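Local atomic coordinates of putative endo-1,4-beta-xylanase (Bacteroides thetaiotaomicron VPI-5482, PDB entry 5MSX), a protein that probably hydrolyses glycosidic bonds in plant pectin as a family 43 glycoside hydrolase, with arabinofuranosidase activity proposed, and binds calcium. Residues 151-165 with 168-181. Numbering follows the deposited sequence.
Sequences GGIDAEIFVDDDGQA and FWGRRHVAKLNEDM. With EDO (1,2-ethanediol), chain X.
Glu-156 and Phe-168 form an antiparallel hydrogen-bonded pair: Phe-168 N donates to Glu-156 O (2.7 Å), and Glu-156 N returns a bond to Phe-168 O. Beyond the strand, Gly-170 N reaches Ile-153 O at 2.9 Å. At the turn end, Ala-165 O accepts twice: from Leu-177 N (2.8 Å), which sits above the carbonyl plane, and from Gln-164 NE2 (3.0 Å), which lies in that plane on a lone pair. Gln-164 suits this role because its chain, bent at chi2 (66°), folds the amide back to its neighbour's carbonyl while its CD rests 3.7 Å from Lys-176 CD, the two side chains crossing at about a right angle. A leucine in its place would probably leave Ala-165 O with Leu-177 N as its one donor here and Lys-176 without an amide to lie across.

Among the apolar contacts, Phe-158 CB lies at the edge of the Phe-168 ring, 4.0 Å from Phe-168 CE1, while Val-174 CG2 sits over one face, offset toward the rim. Ile-157 CD1 meets Leu-177 CD2, and the small Ala-165 CB lets Met-181 SD approach to 3.8 Å; Ile-98 of strand 98-100 packs on both Ile-157 and Met-181. Trp-169, its CG between backbone N and carbonyl carbon (chi1 69°), brings CD1 to 3.9 Å from Gly-152 CA, where any CB would clash, so glycine fits. A water joins Trp-169 NE1 to Gly-151 O.

The type I turn 160-163, overlapped by the Asx turn in which Asp-162 OD1 accepts from Gln-164 N, closes a beta hairpin in a four-stranded antiparallel meander, a blade of the five-bladed beta-propeller of family 43. Asp-154, held by Gly-201 N beside Glu-200 and His-260, is the predicted modulator of the acid's pKa.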
# COMPACT_ATOMS: atom_id res chain seq x y z
N GLY C 151 -9.65 -7.18 22.86
CA GLY C 151 -8.72 -6.84 23.92
C GLY C 151 -7.31 -7.30 23.57
O GLY C 151 -7.11 -8.32 22.94
N GLY C 152 -6.33 -6.52 24.02
CA GLY C 152 -4.91 -6.83 23.82
C GLY C 152 -4.15 -5.52 23.85
O GLY C 152 -4.71 -4.48 23.55
N ILE C 153 -2.88 -5.57 24.23
CA ILE C 153 -2.06 -4.37 24.35
C ILE C 153 -0.65 -4.57 23.78
O ILE C 153 -0.23 -5.69 23.52
CB ILE C 153 -1.91 -3.96 25.84
CG1 ILE C 153 -1.15 -5.06 26.60
CG2 ILE C 153 -3.28 -3.72 26.48
CD1 ILE C 153 -0.84 -4.70 28.03
N ASP C 154 0.09 -3.45 23.69
CA ASP C 154 1.53 -3.47 23.43
C ASP C 154 1.88 -3.99 22.04
O ASP C 154 2.60 -4.97 21.93
CB ASP C 154 2.29 -4.31 24.49
CG ASP C 154 2.19 -3.73 25.90
OD1 ASP C 154 1.60 -2.64 26.06
OD2 ASP C 154 2.79 -4.34 26.83
N ALA C 155 1.38 -3.33 21.00
CA ALA C 155 1.64 -3.79 19.62
C ALA C 155 3.10 -3.58 19.22
O ALA C 155 3.72 -2.58 19.57
CB ALA C 155 0.76 -3.10 18.61
N GLU C 156 3.61 -4.55 18.47
CA GLU C 156 4.96 -4.52 17.87
C GLU C 156 4.82 -5.01 16.42
O GLU C 156 4.25 -6.09 16.17
CB GLU C 156 5.86 -5.44 18.70
CG GLU C 156 7.23 -5.78 18.15
CD GLU C 156 8.25 -4.66 18.31
OE1 GLU C 156 7.81 -3.50 18.57
OE2 GLU C 156 9.48 -4.95 18.15
N ILE C 157 5.35 -4.23 15.46
CA ILE C 157 5.22 -4.54 14.03
C ILE C 157 6.53 -5.05 13.43
O ILE C 157 7.61 -4.54 13.77
CB ILE C 157 4.74 -3.29 13.27
CG1 ILE C 157 3.47 -2.71 13.92
CG2 ILE C 157 4.45 -3.58 11.79
CD1 ILE C 157 2.21 -3.56 13.82
N PHE C 158 6.45 -6.09 12.60
CA PHE C 158 7.60 -6.55 11.83
C PHE C 158 7.24 -6.68 10.33
O PHE C 158 6.20 -7.26 9.99
CB PHE C 158 8.08 -7.89 12.34
CG PHE C 158 9.23 -8.46 11.56
CD1 PHE C 158 10.49 -7.85 11.61
CD2 PHE C 158 9.06 -9.59 10.75
CE1 PHE C 158 11.56 -8.37 10.89
CE2 PHE C 158 10.12 -10.11 10.01
CZ PHE C 158 11.37 -9.50 10.08
N VAL C 159 8.10 -6.18 9.45
CA VAL C 159 7.93 -6.41 7.97
C VAL C 159 9.11 -7.25 7.48
O VAL C 159 10.25 -6.82 7.60
CB VAL C 159 7.84 -5.10 7.16
CG1 VAL C 159 7.51 -5.38 5.70
CG2 VAL C 159 6.79 -4.17 7.77
N ASP C 160 8.84 -8.44 6.95
CA ASP C 160 9.92 -9.34 6.57
C ASP C 160 10.48 -8.92 5.19
O ASP C 160 9.91 -8.03 4.51
CB ASP C 160 9.43 -10.81 6.60
CG ASP C 160 10.53 -11.82 6.90
OD1 ASP C 160 11.74 -11.47 6.92
OD2 ASP C 160 10.17 -13.00 7.13
N ASP C 161 11.61 -9.52 4.80
CA ASP C 161 12.33 -9.19 3.55
C ASP C 161 11.43 -9.36 2.30
O ASP C 161 11.57 -8.61 1.34
CB ASP C 161 13.63 -10.01 3.41
CG ASP C 161 14.68 -9.64 4.48
OD1 ASP C 161 15.12 -8.47 4.54
OD2 ASP C 161 15.11 -10.53 5.26
N ASP C 162 10.50 -10.31 2.34
CA ASP C 162 9.51 -10.51 1.28
C ASP C 162 8.28 -9.59 1.31
O ASP C 162 7.36 -9.76 0.52
CB ASP C 162 9.04 -11.96 1.25
CG ASP C 162 8.16 -12.35 2.43
OD1 ASP C 162 7.92 -11.56 3.39
OD2 ASP C 162 7.72 -13.50 2.40
N GLY C 163 8.25 -8.64 2.23
CA GLY C 163 7.12 -7.72 2.34
C GLY C 163 6.00 -8.15 3.28
O GLY C 163 5.09 -7.37 3.54
N GLN C 164 6.03 -9.39 3.77
CA GLN C 164 4.97 -9.85 4.65
C GLN C 164 5.10 -9.11 5.99
O GLN C 164 6.15 -9.15 6.63
CB GLN C 164 5.05 -11.36 4.88
CG GLN C 164 3.98 -11.87 5.83
CD GLN C 164 2.60 -11.71 5.26
OE1 GLN C 164 2.31 -12.30 4.23
NE2 GLN C 164 1.75 -10.89 5.89
N ALA C 165 4.03 -8.44 6.37
CA ALA C 165 3.95 -7.75 7.65
C ALA C 165 3.28 -8.62 8.72
O ALA C 165 2.43 -9.46 8.40
CB ALA C 165 3.24 -6.41 7.50
N PHE C 168 2.73 -8.33 16.46
CA PHE C 168 2.95 -9.03 17.72
C PHE C 168 2.30 -8.23 18.85
O PHE C 168 2.40 -7.03 18.87
CB PHE C 168 4.46 -9.11 18.00
CG PHE C 168 5.21 -10.01 17.08
CD1 PHE C 168 5.73 -9.53 15.89
CD2 PHE C 168 5.42 -11.35 17.41
CE1 PHE C 168 6.43 -10.36 15.04
CE2 PHE C 168 6.13 -12.20 16.56
CZ PHE C 168 6.64 -11.69 15.38
N TRP C 169 1.64 -8.88 19.78
CA TRP C 169 1.10 -8.14 20.92
C TRP C 169 1.19 -8.94 22.21
O TRP C 169 1.76 -10.00 22.22
CB TRP C 169 -0.31 -7.55 20.61
CG TRP C 169 -1.47 -8.49 20.46
CD1 TRP C 169 -2.44 -8.77 21.43
CD2 TRP C 169 -1.87 -9.20 19.27
NE1 TRP C 169 -3.39 -9.64 20.90
CE2 TRP C 169 -3.06 -9.91 19.58
CE3 TRP C 169 -1.31 -9.33 18.00
CZ2 TRP C 169 -3.71 -10.74 18.65
CZ3 TRP C 169 -1.96 -10.16 17.06
CH2 TRP C 169 -3.15 -10.85 17.40
N GLY C 170 0.70 -8.39 23.31
CA GLY C 170 0.89 -9.01 24.63
C GLY C 170 0.28 -10.39 24.73
O GLY C 170 -0.58 -10.78 23.91
N ARG C 171 0.78 -11.14 25.71
CA ARG C 171 0.43 -12.55 25.96
C ARG C 171 0.80 -13.49 24.81
O ARG C 171 0.16 -14.53 24.56
CB ARG C 171 -1.04 -12.67 26.41
CG ARG C 171 -1.41 -11.68 27.52
CD ARG C 171 -2.66 -12.13 28.28
NE ARG C 171 -2.37 -13.30 29.14
CZ ARG C 171 -3.27 -13.88 29.96
NH1 ARG C 171 -4.54 -13.42 30.01
NH2 ARG C 171 -2.92 -14.92 30.72
N ARG C 172 1.92 -13.14 24.18
CA ARG C 172 2.57 -13.99 23.20
C ARG C 172 1.77 -14.18 21.89
O ARG C 172 1.94 -15.16 21.18
CB ARG C 172 2.98 -15.34 23.83
CG ARG C 172 3.78 -15.25 25.14
CD ARG C 172 4.00 -16.65 25.69
NE ARG C 172 4.85 -16.68 26.88
CZ ARG C 172 4.47 -16.27 28.10
NH1 ARG C 172 3.25 -15.76 28.33
NH2 ARG C 172 5.35 -16.33 29.12
N HIS C 173 0.96 -13.19 21.55
CA HIS C 173 0.14 -13.25 20.35
C HIS C 173 0.89 -12.74 19.13
O HIS C 173 1.65 -11.77 19.22
CB HIS C 173 -1.14 -12.46 20.54
CG HIS C 173 -2.14 -13.14 21.44
ND1 HIS C 173 -2.40 -12.71 22.72
CD2 HIS C 173 -2.91 -14.23 21.24
CE1 HIS C 173 -3.32 -13.50 23.27
NE2 HIS C 173 -3.63 -14.43 22.40
N VAL C 174 0.62 -13.38 18.00
CA VAL C 174 1.12 -12.94 16.69
C VAL C 174 0.16 -13.35 15.54
O VAL C 174 -0.43 -14.43 15.55
CB VAL C 174 2.53 -13.48 16.42
CG1 VAL C 174 2.55 -14.99 16.32
CG2 VAL C 174 3.13 -12.86 15.16
N ALA C 175 0.02 -12.44 14.59
CA ALA C 175 -0.78 -12.67 13.39
C ALA C 175 -0.18 -11.89 12.22
O ALA C 175 0.44 -10.84 12.43
CB ALA C 175 -2.21 -12.21 13.63
N LYS C 176 -0.40 -12.37 10.99
CA LYS C 176 -0.05 -11.58 9.81
C LYS C 176 -0.89 -10.30 9.74
O LYS C 176 -1.99 -10.24 10.27
CB LYS C 176 -0.23 -12.37 8.51
CG LYS C 176 0.76 -13.51 8.39
CD LYS C 176 0.62 -14.23 7.05
CE LYS C 176 1.74 -15.23 6.91
NZ LYS C 176 1.45 -16.14 5.78
N LEU C 177 -0.33 -9.30 9.08
CA LEU C 177 -0.97 -8.03 8.84
C LEU C 177 -1.06 -7.86 7.32
O LEU C 177 -0.10 -8.15 6.59
CB LEU C 177 -0.11 -6.94 9.46
CG LEU C 177 -0.64 -5.55 9.75
CD1 LEU C 177 -1.89 -5.59 10.67
CD2 LEU C 177 0.47 -4.69 10.37
N ASN C 178 -2.21 -7.42 6.84
CA ASN C 178 -2.40 -7.18 5.39
C ASN C 178 -1.61 -5.99 4.87
O ASN C 178 -1.16 -5.16 5.65
CB ASN C 178 -3.89 -7.00 5.07
CG ASN C 178 -4.72 -8.22 5.43
OD1 ASN C 178 -5.93 -8.14 5.59
ND2 ASN C 178 -4.07 -9.36 5.55
N GLU C 179 -1.49 -5.88 3.54
CA GLU C 179 -0.74 -4.79 2.89
C GLU C 179 -1.29 -3.42 3.16
O GLU C 179 -0.55 -2.44 3.14
CB GLU C 179 -0.64 -4.96 1.37
CG GLU C 179 -0.12 -6.31 0.90
CD GLU C 179 -1.25 -7.26 0.56
OE1 GLU C 179 -1.90 -7.78 1.50
OE2 GLU C 179 -1.51 -7.46 -0.66
N ASP C 180 -2.60 -3.33 3.40
CA ASP C 180 -3.18 -2.08 3.90
C ASP C 180 -2.65 -1.68 5.33
O ASP C 180 -2.93 -0.57 5.79
CB ASP C 180 -4.73 -2.12 3.87
CG ASP C 180 -5.34 -3.17 4.82
OD1 ASP C 180 -4.63 -3.75 5.66
OD2 ASP C 180 -6.55 -3.42 4.72
N MET C 181 -1.97 -2.60 6.03
CA MET C 181 -1.34 -2.35 7.35
C MET C 181 -2.32 -2.06 8.51
O MET C 181 -1.91 -1.57 9.58
CB MET C 181 -0.29 -1.23 7.23
CG MET C 181 0.84 -1.57 6.26
SD MET C 181 1.84 -2.98 6.80
CE MET C 181 2.72 -2.13 8.13
C1 EDO X . 14.36 -7.39 8.27
O1 EDO X . 14.81 -6.77 9.49
C2 EDO X . 13.51 -6.39 7.52
O2 EDO X . 12.86 -7.01 6.41
O HOH W 1 -5.53 -10.32 22.53
O HOH W 2 1.59 -7.66 4.63